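Local coordinates for endoglucanase (Clostridium thermocellum, PDB 2E4T), which hydrolyses beta-1,4-glucan chains of cellulose and xyloglucan, this piece being the family 44 catalytic part of a larger multi-domain enzyme, at residues A[40-45]-A[281-286]; A[102-107]-A[385-390]; A[358-363]-A[372-377]. All blocks are in the same frame, centred on the assembly; numbering follows the deposited sequence.

All three contacts belong to one eight-stranded TIM-like barrel. Contact 1 spans the interior between opposite strands, contact 2 crosses it between 104-109 and 388-391, and contact 3 joins a strand to its outer helix. Contacts 1 and 2 have centres about 10 Å apart and meet along the neighbouring strands 40-43 and 104-109, with F43 N 2.9 Å from L106 O. T358 joins the rest: its OG1 lies 2.5 Å from D281 OD1 of contact 1, and its O lies 2.7 Å from T390 OG1 of contact 2. Contact 1 lies toward the C-terminal strand ends, where barrel hydrolases carry their active site. In contact 3 the side chain of Q374 is about 12 Å from the bound zinc ion.

Contact 1: residues A[40-45]-A[281-286]; sequences AKRFGG and DVHWYP
R42 NH2 comes up to the imidazole edge of H283, and both side chains hold the same acceptor: N185 OD1 is hydrogen-bonded to R42 NH2 and to H283 NE2. One amide oxygen thus helps to set how the two groups stand against each other. NH2 lies near the plane of the imidazole, 3.1 Å from H283 CE1, while the guanidinium is turned almost perpendicular to the ring, the planes 84° apart. The imidazole is thus approached at its edge, and the two groups do not stack.

Arginine suits this place because it is both long and rich in donors. Its chain is extended from CG to NE, with CG anti to the backbone N (chi1 171°), which carries the guanidinium from strand 40-43 into the middle of the barrel. NH1 is held by N31 OD1 and by a salt bridge to E359 OE2. NE gives its hydrogen to a water at 2.8 Å, which lies at the guanidinium edge, in plane. The same water donates to D281 OD2 at 2.7 Å, and so carries the link between the opposite charges: R42 NE and D281 OD2 themselves are 5.0 Å apart. D281 OD1 is bound by T358 OG1, so each carboxylate oxygen has a partner. The carboxylates of E359 and D281 probably balance the charge of the arginine. G44 CA lies 3.7 Å above the guanidinium plane, over its centre, and glycine lets the backbone come down onto the flat group.

Strands 40-43 and 279-284 stand opposite each other in the closed barrel, three strands between them by either route. Strands 226-232 and 354-360 flank the D281 and H283 side, and helix 88-99 packs outside against K41 and F43.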
ATOM      1  N   ALA A  40       7.347   3.660   4.336  1.00  4.90           N
ATOM      2  CA  ALA A  40       7.090   2.262   4.672  1.00  4.90           C
ATOM      3  C   ALA A  40       7.724   1.433   3.531  1.00  4.74           C
ATOM      4  O   ALA A  40       7.787   1.861   2.386  1.00  4.99           O
ATOM      5  CB  ALA A  40       5.580   1.947   4.783  1.00  5.73           C
ATOM      6  N   LYS A  41       8.192   0.229   3.930  1.00  4.85           N
ATOM      7  CA  LYS A  41       8.684  -0.749   2.968  1.00  4.66           C
ATOM      8  C   LYS A  41       7.975  -2.070   3.219  1.00  4.64           C
ATOM      9  O   LYS A  41       7.966  -2.569   4.351  1.00  5.54           O
ATOM     10  CB  LYS A  41      10.206  -0.947   3.096  1.00  5.22           C
ATOM     11  CG  LYS A  41      11.023   0.163   2.481  1.00  5.36           C
ATOM     12  CD  LYS A  41      10.794   0.391   0.977  1.00  5.44           C
ATOM     13  CE  LYS A  41      10.969  -0.821   0.089  1.00  5.44           C
ATOM     14  NZ  LYS A  41      12.381  -1.340   0.073  1.00  5.73           N
ATOM     15  N   ARG A  42       7.421  -2.641   2.141  1.00  4.72           N
ATOM     16  CA  ARG A  42       6.782  -3.957   2.192  1.00  4.73           C
ATOM     17  C   ARG A  42       7.625  -4.975   1.436  1.00  4.61           C
ATOM     18  O   ARG A  42       7.987  -4.749   0.280  1.00  4.87           O
ATOM     19  CB  ARG A  42       5.391  -3.885   1.538  1.00  5.03           C
ATOM     20  CG  ARG A  42       4.741  -5.268   1.353  1.00  5.04           C
ATOM     21  CD  ARG A  42       3.317  -5.090   0.894  1.00  5.07           C
ATOM     22  NE  ARG A  42       2.582  -6.321   0.645  1.00  5.38           N
ATOM     23  CZ  ARG A  42       2.365  -6.869  -0.543  1.00  5.37           C
ATOM     24  NH1 ARG A  42       2.989  -6.449  -1.630  1.00  6.49           N
ATOM     25  NH2 ARG A  42       1.451  -7.866  -0.583  1.00  7.61           N
ATOM     26  N   PHE A  43       7.897  -6.099   2.153  1.00  4.66           N
ATOM     27  CA  PHE A  43       8.455  -7.310   1.558  1.00  4.73           C
ATOM     28  C   PHE A  43       7.264  -8.216   1.265  1.00  4.72           C
ATOM     29  O   PHE A  43       6.684  -8.775   2.209  1.00  5.48           O
ATOM     30  CB  PHE A  43       9.417  -7.954   2.569  1.00  5.40           C
ATOM     31  CG  PHE A  43       9.934  -9.306   2.158  1.00  5.53           C
ATOM     32  CD1 PHE A  43      10.938  -9.420   1.173  1.00  5.88           C
ATOM     33  CD2 PHE A  43       9.467 -10.468   2.769  1.00  5.76           C
ATOM     34  CE1 PHE A  43      11.435 -10.669   0.793  1.00  7.04           C
ATOM     35  CE2 PHE A  43      10.013 -11.739   2.419  1.00  6.73           C
ATOM     36  CZ  PHE A  43      10.979 -11.806   1.444  1.00  6.96           C
ATOM     37  N   GLY A  44       6.818  -8.242   0.005  1.00  5.03           N
ATOM     38  CA  GLY A  44       5.580  -8.921  -0.306  1.00  5.85           C
ATOM     39  C   GLY A  44       5.507  -9.213  -1.783  1.00  5.39           C
ATOM     40  O   GLY A  44       6.464  -9.031  -2.537  1.00  6.43           O
ATOM     41  N   GLY A  45       4.321  -9.672  -2.221  1.00  6.46           N
ATOM     42  CA  GLY A  45       4.120 -10.053  -3.587  1.00  6.53           C
ATOM     43  C   GLY A  45       4.430 -11.533  -3.839  1.00  5.48           C
ATOM     44  O   GLY A  45       4.728 -12.298  -2.909  1.00  5.63           O
ATOM     45  N   ASP A 281      -6.034  -5.457   4.534  1.00  5.32           N
ATOM     46  CA  ASP A 281      -4.966  -5.216   3.537  1.00  5.57           C
ATOM     47  C   ASP A 281      -5.453  -5.692   2.186  1.00  4.81           C
ATOM     48  O   ASP A 281      -5.820  -6.889   2.031  1.00  5.66           O
ATOM     49  CB  ASP A 281      -3.766  -6.123   4.016  1.00  6.61           C
ATOM     50  CG  ASP A 281      -2.602  -6.174   3.086  1.00  6.48           C
ATOM     51  OD1 ASP A 281      -2.774  -5.858   1.882  1.00  7.44           O
ATOM     52  OD2 ASP A 281      -1.497  -6.505   3.596  1.00  7.97           O
ATOM     53  N   VAL A 282      -5.518  -4.776   1.217  1.00  4.86           N
ATOM     54  CA  VAL A 282      -5.951  -5.132  -0.114  1.00  4.80           C
ATOM     55  C   VAL A 282      -4.977  -4.509  -1.150  1.00  4.55           C
ATOM     56  O   VAL A 282      -4.246  -3.551  -0.869  1.00  4.98           O
ATOM     57  CB  VAL A 282      -7.395  -4.678  -0.430  1.00  5.98           C
ATOM     58  CG1 VAL A 282      -8.396  -5.370   0.494  1.00  7.08           C
ATOM     59  CG2 VAL A 282      -7.518  -3.132  -0.333  1.00  7.68           C
ATOM     60  N   HIS A 283      -5.031  -5.097  -2.354  1.00  4.84           N
ATOM     61  CA  HIS A 283      -4.316  -4.579  -3.515  1.00  5.14           C
ATOM     62  C   HIS A 283      -5.353  -3.954  -4.440  1.00  4.98           C
ATOM     63  O   HIS A 283      -6.433  -4.522  -4.656  1.00  5.45           O
ATOM     64  CB  HIS A 283      -3.596  -5.693  -4.253  1.00  5.09           C
ATOM     65  CG  HIS A 283      -2.591  -6.385  -3.400  1.00  5.17           C
ATOM     66  ND1 HIS A 283      -2.127  -6.028  -2.163  1.00  6.56           N
ATOM     67  CD2 HIS A 283      -1.928  -7.545  -3.720  1.00  4.34           C
ATOM     68  CE1 HIS A 283      -1.202  -6.943  -1.777  1.00  4.90           C
ATOM     69  NE2 HIS A 283      -1.087  -7.880  -2.710  1.00  7.29           N
ATOM     70  N   TRP A 284      -5.015  -2.772  -5.003  1.00  5.39           N
ATOM     71  CA  TRP A 284      -5.942  -2.037  -5.847  1.00  5.33           C
ATOM     72  C   TRP A 284      -5.168  -1.513  -7.063  1.00  5.23           C
ATOM     73  O   TRP A 284      -4.525  -0.467  -7.011  1.00  6.39           O
ATOM     74  CB  TRP A 284      -6.616  -0.861  -5.088  1.00  6.11           C
ATOM     75  CG  TRP A 284      -7.556  -0.056  -5.882  1.00  6.51           C
ATOM     76  CD1 TRP A 284      -7.311   1.174  -6.463  1.00  7.15           C
ATOM     77  CD2 TRP A 284      -8.947  -0.366  -6.194  1.00  6.74           C
ATOM     78  NE1 TRP A 284      -8.479   1.643  -7.086  1.00  7.77           N
ATOM     79  CE2 TRP A 284      -9.485   0.734  -6.920  1.00  7.28           C
ATOM     80  CE3 TRP A 284      -9.792  -1.425  -5.889  1.00  7.39           C
ATOM     81  CZ2 TRP A 284     -10.829   0.764  -7.353  1.00  8.17           C
ATOM     82  CZ3 TRP A 284     -11.136  -1.372  -6.328  1.00  8.72           C
ATOM     83  CH2 TRP A 284     -11.607  -0.269  -7.052  1.00  8.75           C
ATOM     84  N   TYR A 285      -5.242  -2.285  -8.154  1.00  5.40           N
ATOM     85  CA  TYR A 285      -4.752  -1.824  -9.446  1.00  5.78           C
ATOM     86  C   TYR A 285      -5.967  -1.339 -10.182  1.00  5.40           C
ATOM     87  O   TYR A 285      -6.879  -2.119 -10.473  1.00  6.43           O
ATOM     88  CB  TYR A 285      -4.044  -2.941 -10.207  1.00  5.86           C
ATOM     89  CG  TYR A 285      -2.738  -3.332  -9.540  1.00  5.74           C
ATOM     90  CD1 TYR A 285      -1.585  -2.610  -9.776  1.00  5.76           C
ATOM     91  CD2 TYR A 285      -2.662  -4.434  -8.698  1.00  6.21           C
ATOM     92  CE1 TYR A 285      -0.383  -2.979  -9.183  1.00  6.26           C
ATOM     93  CE2 TYR A 285      -1.487  -4.828  -8.108  1.00  5.95           C
ATOM     94  CZ  TYR A 285      -0.310  -4.105  -8.369  1.00  5.40           C
ATOM     95  OH  TYR A 285       0.908  -4.485  -7.905  1.00  6.18           O
ATOM     96  N   PRO A 286      -6.075  -0.015 -10.463  1.00  5.66           N
ATOM     97  CA  PRO A 286      -7.293   0.507 -11.075  1.00  5.93           C
ATOM     98  C   PRO A 286      -7.646  -0.249 -12.343  1.00  5.93           C
ATOM     99  O   PRO A 286      -6.763  -0.485 -13.191  1.00  6.80           O
ATOM    100  CB  PRO A 286      -6.934   1.976 -11.370  1.00  7.45           C
ATOM    101  CG  PRO A 286      -5.936   2.261 -10.370  0.70  7.60           C
ATOM    102  CD  PRO A 286      -5.101   1.047 -10.156  0.70  6.28           C
TER
HETATM  103  O   HOH W   1       0.696  -7.458   2.419  1.00  8.30           O

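Contact 2: residues A[102-107]-A[385-390]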
ATOM      1  N   VAL A 102      13.410   4.644   7.225  1.00  5.97           N
ATOM      2  CA  VAL A 102      12.015   4.227   6.981  1.00  6.06           C
ATOM      3  C   VAL A 102      11.431   3.682   8.275  1.00  6.25           C
ATOM      4  O   VAL A 102      11.998   2.734   8.834  1.00  7.28           O
ATOM      5  CB  VAL A 102      11.987   3.140   5.893  1.00  6.28           C
ATOM      6  CG1 VAL A 102      10.569   2.603   5.744  1.00  7.73           C
ATOM      7  CG2 VAL A 102      12.470   3.700   4.567  1.00  7.08           C
ATOM      8  N   PRO A 103      10.323   4.253   8.779  1.00  6.71           N
ATOM      9  CA  PRO A 103       9.835   3.868  10.120  1.00  7.81           C
ATOM     10  C   PRO A 103       8.954   2.660  10.132  1.00  7.33           C
ATOM     11  O   PRO A 103       8.700   2.162  11.221  1.00 11.30           O
ATOM     12  CB  PRO A 103       9.068   5.105  10.567  1.00  8.78           C
ATOM     13  CG  PRO A 103       8.512   5.677   9.309  1.00  8.41           C
ATOM     14  CD  PRO A 103       9.659   5.501   8.289  1.00  7.45           C
ATOM     15  N   TYR A 104       8.508   2.117   9.002  1.00  5.67           N
ATOM     16  CA  TYR A 104       7.620   0.963   9.012  1.00  5.61           C
ATOM     17  C   TYR A 104       8.147  -0.058   8.017  1.00  5.08           C
ATOM     18  O   TYR A 104       8.250   0.227   6.829  1.00  5.97           O
ATOM     19  CB  TYR A 104       6.161   1.347   8.647  1.00  5.97           C
ATOM     20  CG  TYR A 104       5.149   0.369   9.179  1.00  5.92           C
ATOM     21  CD1 TYR A 104       4.286   0.735  10.207  1.00  6.18           C
ATOM     22  CD2 TYR A 104       5.041  -0.947   8.670  1.00  5.67           C
ATOM     23  CE1 TYR A 104       3.389  -0.158  10.775  1.00  6.18           C
ATOM     24  CE2 TYR A 104       4.128  -1.843   9.218  1.00  5.86           C
ATOM     25  CZ  TYR A 104       3.338  -1.464  10.283  1.00  5.89           C
ATOM     26  OH  TYR A 104       2.514  -2.416  10.844  1.00  6.39           O
ATOM     27  N   THR A 105       8.422  -1.297   8.508  1.00  5.13           N
ATOM     28  CA  THR A 105       8.702  -2.429   7.660  1.00  5.09           C
ATOM     29  C   THR A 105       7.601  -3.460   7.866  1.00  4.87           C
ATOM     30  O   THR A 105       7.260  -3.805   9.011  1.00  5.68           O
ATOM     31  CB  THR A 105      10.058  -3.039   8.008  1.00  5.69           C
ATOM     32  OG1 THR A 105      11.068  -2.052   7.739  1.00  6.22           O
ATOM     33  CG2 THR A 105      10.345  -4.279   7.158  1.00  6.29           C
ATOM     34  N   LEU A 106       7.031  -3.921   6.742  1.00  4.92           N
ATOM     35  CA  LEU A 106       5.982  -4.934   6.697  1.00  4.67           C
ATOM     36  C   LEU A 106       6.554  -6.177   6.006  1.00  4.87           C
ATOM     37  O   LEU A 106       6.982  -6.104   4.855  1.00  5.41           O
ATOM     38  CB  LEU A 106       4.803  -4.377   5.880  1.00  5.04           C
ATOM     39  CG  LEU A 106       3.686  -5.363   5.550  1.00  5.42           C
ATOM     40  CD1 LEU A 106       3.063  -5.933   6.822  1.00  6.31           C
ATOM     41  CD2 LEU A 106       2.609  -4.669   4.722  1.00  6.34           C
ATOM     42  N   ILE A 107       6.637  -7.287   6.776  1.00  4.67           N
ATOM     43  CA  ILE A 107       7.222  -8.523   6.261  1.00  4.92           C
ATOM     44  C   ILE A 107       6.122  -9.563   6.034  1.00  5.07           C
ATOM     45  O   ILE A 107       5.376  -9.904   6.954  1.00  5.42           O
ATOM     46  CB  ILE A 107       8.279  -9.067   7.263  1.00  5.84           C
ATOM     47  CG1 ILE A 107       9.437  -8.087   7.423  1.00  5.78           C
ATOM     48  CG2 ILE A 107       8.759 -10.467   6.856  1.00  6.36           C
ATOM     49  CD1 ILE A 107      10.154  -7.676   6.148  1.00  5.87           C
ATOM     50  N   GLY A 385      -8.098   8.449   5.723  1.00  7.23           N
ATOM     51  CA  GLY A 385      -7.740   7.625   6.861  1.00  7.88           C
ATOM     52  C   GLY A 385      -7.105   6.297   6.564  1.00  7.39           C
ATOM     53  O   GLY A 385      -7.084   5.427   7.470  1.00  9.25           O
ATOM     54  N   VAL A 386      -6.510   6.117   5.381  1.00  5.74           N
ATOM     55  CA  VAL A 386      -5.724   4.915   5.150  1.00  5.03           C
ATOM     56  C   VAL A 386      -4.508   4.925   6.063  1.00  4.65           C
ATOM     57  O   VAL A 386      -3.901   5.963   6.318  1.00  5.53           O
ATOM     58  CB  VAL A 386      -5.327   4.849   3.641  1.00  5.28           C
ATOM     59  CG1 VAL A 386      -4.343   3.777   3.344  1.00  6.16           C
ATOM     60  CG2 VAL A 386      -6.584   4.707   2.794  1.00  7.13           C
ATOM     61  N   TYR A 387      -4.163   3.730   6.590  1.00  4.92           N
ATOM     62  CA  TYR A 387      -3.074   3.596   7.549  1.00  4.78           C
ATOM     63  C   TYR A 387      -1.692   3.405   6.910  1.00  4.83           C
ATOM     64  O   TYR A 387      -0.680   3.954   7.374  1.00  5.22           O
ATOM     65  CB  TYR A 387      -3.378   2.379   8.433  1.00  5.52           C
ATOM     66  CG  TYR A 387      -2.312   2.051   9.431  1.00  5.53           C
ATOM     67  CD1 TYR A 387      -1.981   2.942  10.460  1.00  6.32           C
ATOM     68  CD2 TYR A 387      -1.652   0.823   9.381  1.00  5.93           C
ATOM     69  CE1 TYR A 387      -1.003   2.615  11.392  1.00  6.82           C
ATOM     70  CE2 TYR A 387      -0.700   0.480  10.354  1.00  6.77           C
ATOM     71  CZ  TYR A 387      -0.405   1.381  11.368  1.00  6.30           C
ATOM     72  OH  TYR A 387       0.514   1.095  12.351  1.00  7.29           O
ATOM     73  N   LEU A 388      -1.630   2.587   5.863  1.00  4.88           N
ATOM     74  CA  LEU A 388      -0.348   2.250   5.242  1.00  4.69           C
ATOM     75  C   LEU A 388      -0.650   2.031   3.766  1.00  4.55           C
ATOM     76  O   LEU A 388      -1.697   1.477   3.408  1.00  4.94           O
ATOM     77  CB  LEU A 388       0.277   1.012   5.911  1.00  5.25           C
ATOM     78  CG  LEU A 388       1.605   0.521   5.329  1.00  5.23           C
ATOM     79  CD1 LEU A 388       2.484  -0.072   6.416  1.00  6.59           C
ATOM     80  CD2 LEU A 388       1.416  -0.508   4.213  1.00  5.87           C
ATOM     81  N   ALA A 389       0.306   2.431   2.897  1.00  4.52           N
ATOM     82  CA  ALA A 389       0.164   2.115   1.475  1.00  4.51           C
ATOM     83  C   ALA A 389       1.567   1.973   0.917  1.00  4.40           C
ATOM     84  O   ALA A 389       2.496   2.670   1.315  1.00  4.86           O
ATOM     85  CB  ALA A 389      -0.657   3.181   0.746  1.00  5.15           C
ATOM     86  N   THR A 390       1.665   1.051  -0.061  1.00  4.88           N
ATOM     87  CA  THR A 390       2.947   0.757  -0.692  1.00  4.33           C
ATOM     88  C   THR A 390       2.745   0.573  -2.204  1.00  4.59           C
ATOM     89  O   THR A 390       2.120  -0.402  -2.645  1.00  5.02           O
ATOM     90  CB  THR A 390       3.655  -0.485  -0.009  1.00  4.75           C
ATOM     91  OG1 THR A 390       2.715  -1.519   0.245  1.00  5.20           O
ATOM     92  CG2 THR A 390       4.260  -0.107   1.316  1.00  5.13           C
TER
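The CD1 methyl of L388 is the bump here, and it rests on one face of the Y104 ring. It lies 3.8 Å from the ring centroid of Y104 and only 21° off the normal, a CH-pi contact displaced a little toward the rim on the CD2 side, where CD1 to Y104 CD2 is 3.5 Å. The other branch of L388 serves a different neighbour: its CD2 meets L106 CD2 at 4.4 Å. Leucine fits because its fork can rest one prong on the ring and turn the other to an aliphatic chain. CG stands anti to the backbone N of L388 (chi1 178°), which sends that fork inward.

Y387 closes in from the edge. Its OH touches Y104 CE1 at 3.5 Å, near the plane of the Y104 ring, and the two side chains cross at about a right angle. Both phenol oxygens hydrogen-bond E226 OE1, which suits tyrosine to both positions: each ring packs apolar carbons and still satisfies its polar end on one carboxylate oxygen.

Y104 and L388 lie near the N-terminal ends of their strands, so the cluster packs toward the N-terminal end of the interior of a TIM-like barrel.

Contact 3: residues A[358-363]-A[372-377]; sequences TEYDYG and IAQADV
Two tyrosine rings present themselves differently to helix 368-384: Y360 offers its edge and Y362 a face. The amide of Q374 lies beside the Y360 ring, nearly coplanar with it at 8°, and puts OE1 at the ring edge, in plane, 3.4 Å from Y360 CE1. On one face of Y362 sits the methyl CG2 of V377, 3.7 Å from the ring centroid in a CH-pi contact. This is the packing inside a beta-alpha-beta unit, in which strand 354-360 leads through helix 368-384 to strand 388-391.

The phenol oxygen of Y360 receives a hydrogen bond from Q374 NE2, 2.8 Å long with an angle of 162° at the hydrogen, and the phenol oxygen lies close to the amide plane of Q374. Glutamine suits the place because it has a donor and an acceptor to spend. While NE2 serves Y360, OE1 accepts from a water 2.8 Å away, and that water in turn takes the backbone N-H of Y362. The amide is thus pinned at both ends, which fixes its flip. The bend at chi2 (67°) turns the amide toward Y360.

V377 divides its branches, CG1 meeting Y360 CE1 at 4.2 Å while CG2 rests on Y362. A373, one turn earlier, is small enough to let the chain come close, its CB 4.2 Å from Y362 CB. F381, one turn later in the helix, meets Y360 edge-to-face. Beyond the strand the chain is held by an Asx turn, in which G363 N donates to D361 OD1 at 2.8 Å, from above the carboxylate plane.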
ATOM      1  N   THR A 358      -1.704  -2.278  -0.053  1.00  4.58           N
ATOM      2  CA  THR A 358      -0.319  -2.725  -0.039  1.00  4.98           C
ATOM      3  C   THR A 358       0.281  -2.976  -1.444  1.00  4.70           C
ATOM      4  O   THR A 358       1.500  -3.193  -1.543  1.00  4.76           O
ATOM      5  CB  THR A 358      -0.139  -3.953   0.853  1.00  5.02           C
ATOM      6  OG1 THR A 358      -0.938  -5.009   0.354  1.00  6.62           O
ATOM      7  CG2 THR A 358      -0.362  -3.601   2.311  1.00  5.98           C
ATOM      8  N   GLU A 359      -0.541  -2.893  -2.488  1.00  4.77           N
ATOM      9  CA  GLU A 359      -0.043  -2.766  -3.844  1.00  4.55           C
ATOM     10  C   GLU A 359      -1.046  -1.884  -4.581  1.00  4.64           C
ATOM     11  O   GLU A 359      -2.274  -2.050  -4.412  1.00  4.95           O
ATOM     12  CB  GLU A 359       0.069  -4.075  -4.629  1.00  4.97           C
ATOM     13  CG  GLU A 359       1.055  -5.047  -4.031  1.00  5.15           C
ATOM     14  CD  GLU A 359       1.232  -6.343  -4.797  1.00  5.18           C
ATOM     15  OE1 GLU A 359       0.899  -6.397  -6.017  1.00  6.12           O
ATOM     16  OE2 GLU A 359       1.768  -7.313  -4.180  1.00  5.76           O
ATOM     17  N   TYR A 360      -0.550  -0.998  -5.437  1.00  4.88           N
ATOM     18  CA  TYR A 360      -1.358  -0.216  -6.338  1.00  4.85           C
ATOM     19  C   TYR A 360      -0.380   0.398  -7.358  1.00  5.01           C
ATOM     20  O   TYR A 360       0.842   0.502  -7.110  1.00  5.43           O
ATOM     21  CB  TYR A 360      -2.148   0.907  -5.621  1.00  5.35           C
ATOM     22  CG  TYR A 360      -1.259   1.971  -4.986  1.00  5.04           C
ATOM     23  CD1 TYR A 360      -0.934   3.112  -5.703  1.00  5.50           C
ATOM     24  CD2 TYR A 360      -0.728   1.811  -3.721  1.00  5.06           C
ATOM     25  CE1 TYR A 360      -0.095   4.080  -5.208  1.00  5.70           C
ATOM     26  CE2 TYR A 360       0.123   2.788  -3.174  1.00  4.95           C
ATOM     27  CZ  TYR A 360       0.442   3.901  -3.931  1.00  5.18           C
ATOM     28  OH  TYR A 360       1.295   4.875  -3.477  1.00  5.92           O
ATOM     29  N   ASP A 361      -0.937   0.844  -8.493  1.00  5.14           N
ATOM     30  CA  ASP A 361      -0.175   1.539  -9.552  1.00  4.99           C
ATOM     31  C   ASP A 361      -1.205   2.128 -10.478  1.00  5.16           C
ATOM     32  O   ASP A 361      -1.993   1.391 -11.072  1.00  6.11           O
ATOM     33  CB  ASP A 361       0.716   0.542 -10.273  1.00  6.44           C
ATOM     34  CG  ASP A 361       1.450   1.128 -11.485  1.00  7.26           C
ATOM     35  OD1 ASP A 361       1.524   2.361 -11.618  1.00  7.22           O
ATOM     36  OD2 ASP A 361       2.013   0.301 -12.289  1.00 10.03           O
ATOM     37  N   TYR A 362      -1.198   3.481 -10.605  1.00  5.43           N
ATOM     38  CA  TYR A 362      -2.111   4.173 -11.503  1.00  5.16           C
ATOM     39  C   TYR A 362      -1.558   4.302 -12.935  1.00  5.37           C
ATOM     40  O   TYR A 362      -2.242   4.880 -13.800  1.00  6.36           O
ATOM     41  CB  TYR A 362      -2.529   5.525 -10.904  1.00  5.88           C
ATOM     42  CG  TYR A 362      -3.639   5.349  -9.896  1.00  5.47           C
ATOM     43  CD1 TYR A 362      -3.417   4.663  -8.681  1.00  6.08           C
ATOM     44  CD2 TYR A 362      -4.933   5.768 -10.185  1.00  5.83           C
ATOM     45  CE1 TYR A 362      -4.459   4.356  -7.817  1.00  6.19           C
ATOM     46  CE2 TYR A 362      -5.978   5.501  -9.324  1.00  6.25           C
ATOM     47  CZ  TYR A 362      -5.753   4.758  -8.160  1.00  6.31           C
ATOM     48  OH  TYR A 362      -6.751   4.421  -7.275  1.00  7.01           O
ATOM     49  N   GLY A 363      -0.388   3.725 -13.167  1.00  6.02           N
ATOM     50  CA  GLY A 363       0.172   3.751 -14.508  1.00  6.18           C
ATOM     51  C   GLY A 363       0.784   5.093 -14.841  1.00  5.65           C
ATOM     52  O   GLY A 363       0.868   6.027 -14.041  1.00  6.14           O
ATOM     53  N   ILE A 372       0.745  13.286 -11.224  1.00  4.94           N
ATOM     54  CA  ILE A 372      -0.413  13.964 -10.673  1.00  4.72           C
ATOM     55  C   ILE A 372      -1.363  12.947 -10.038  1.00  4.84           C
ATOM     56  O   ILE A 372      -1.842  13.163  -8.908  1.00  5.36           O
ATOM     57  CB  ILE A 372      -1.102  14.847 -11.729  1.00  5.35           C
ATOM     58  CG1 ILE A 372      -0.138  15.986 -12.152  1.00  6.00           C
ATOM     59  CG2 ILE A 372      -2.412  15.391 -11.161  1.00  6.28           C
ATOM     60  CD1 ILE A 372      -0.668  16.832 -13.307  1.00  7.68           C
ATOM     61  N   ALA A 373      -1.642  11.843 -10.727  1.00  4.79           N
ATOM     62  CA  ALA A 373      -2.513  10.827 -10.129  1.00  5.08           C
ATOM     63  C   ALA A 373      -1.909  10.302  -8.827  1.00  4.70           C
ATOM     64  O   ALA A 373      -2.636  10.107  -7.839  1.00  4.89           O
ATOM     65  CB  ALA A 373      -2.789   9.689 -11.111  1.00  5.89           C
ATOM     66  N   GLN A 374      -0.581  10.044  -8.817  1.00  4.91           N
ATOM     67  CA  GLN A 374       0.054   9.561  -7.589  1.00  4.75           C
ATOM     68  C   GLN A 374      -0.138  10.562  -6.447  1.00  4.49           C
ATOM     69  O   GLN A 374      -0.475  10.196  -5.308  1.00  4.97           O
ATOM     70  CB  GLN A 374       1.543   9.323  -7.852  1.00  5.12           C
ATOM     71  CG  GLN A 374       2.291   8.860  -6.591  1.00  5.06           C
ATOM     72  CD  GLN A 374       1.867   7.486  -6.141  1.00  4.94           C
ATOM     73  OE1 GLN A 374       1.260   6.703  -6.882  1.00  5.96           O
ATOM     74  NE2 GLN A 374       2.215   7.150  -4.895  1.00  6.62           N
ATOM     75  N   ALA A 375       0.126  11.867  -6.725  1.00  4.81           N
ATOM     76  CA  ALA A 375      -0.044  12.871  -5.670  1.00  4.74           C
ATOM     77  C   ALA A 375      -1.494  12.919  -5.207  1.00  4.75           C
ATOM     78  O   ALA A 375      -1.788  13.151  -4.011  1.00  5.18           O
ATOM     79  CB  ALA A 375       0.438  14.233  -6.178  1.00  5.68           C
ATOM     80  N   ASP A 376      -2.447  12.740  -6.143  1.00  4.70           N
ATOM     81  CA  ASP A 376      -3.865  12.787  -5.780  1.00  4.64           C
ATOM     82  C   ASP A 376      -4.178  11.603  -4.845  1.00  4.82           C
ATOM     83  O   ASP A 376      -4.829  11.770  -3.779  1.00  4.87           O
ATOM     84  CB  ASP A 376      -4.697  12.719  -7.064  1.00  5.30           C
ATOM     85  CG  ASP A 376      -6.089  13.290  -6.930  1.00  5.47           C
ATOM     86  OD1 ASP A 376      -6.292  14.202  -6.093  0.50  4.12           O
ATOM     87  OD2 ASP A 376      -6.998  12.761  -7.651  0.50  5.77           O
ATOM     88  N   VAL A 377      -3.756  10.385  -5.243  1.00  4.77           N
ATOM     89  CA  VAL A 377      -3.971   9.185  -4.445  1.00  4.35           C
ATOM     90  C   VAL A 377      -3.408   9.358  -3.042  1.00  4.53           C
ATOM     91  O   VAL A 377      -4.055   8.971  -2.041  1.00  4.70           O
ATOM     92  CB  VAL A 377      -3.360   7.971  -5.196  1.00  5.25           C
ATOM     93  CG1 VAL A 377      -3.271   6.735  -4.315  1.00  6.19           C
ATOM     94  CG2 VAL A 377      -4.176   7.702  -6.442  1.00  5.67           C
TER
HETATM   95  O   HOH W   2       0.609   5.187  -9.197  1.00  6.96           O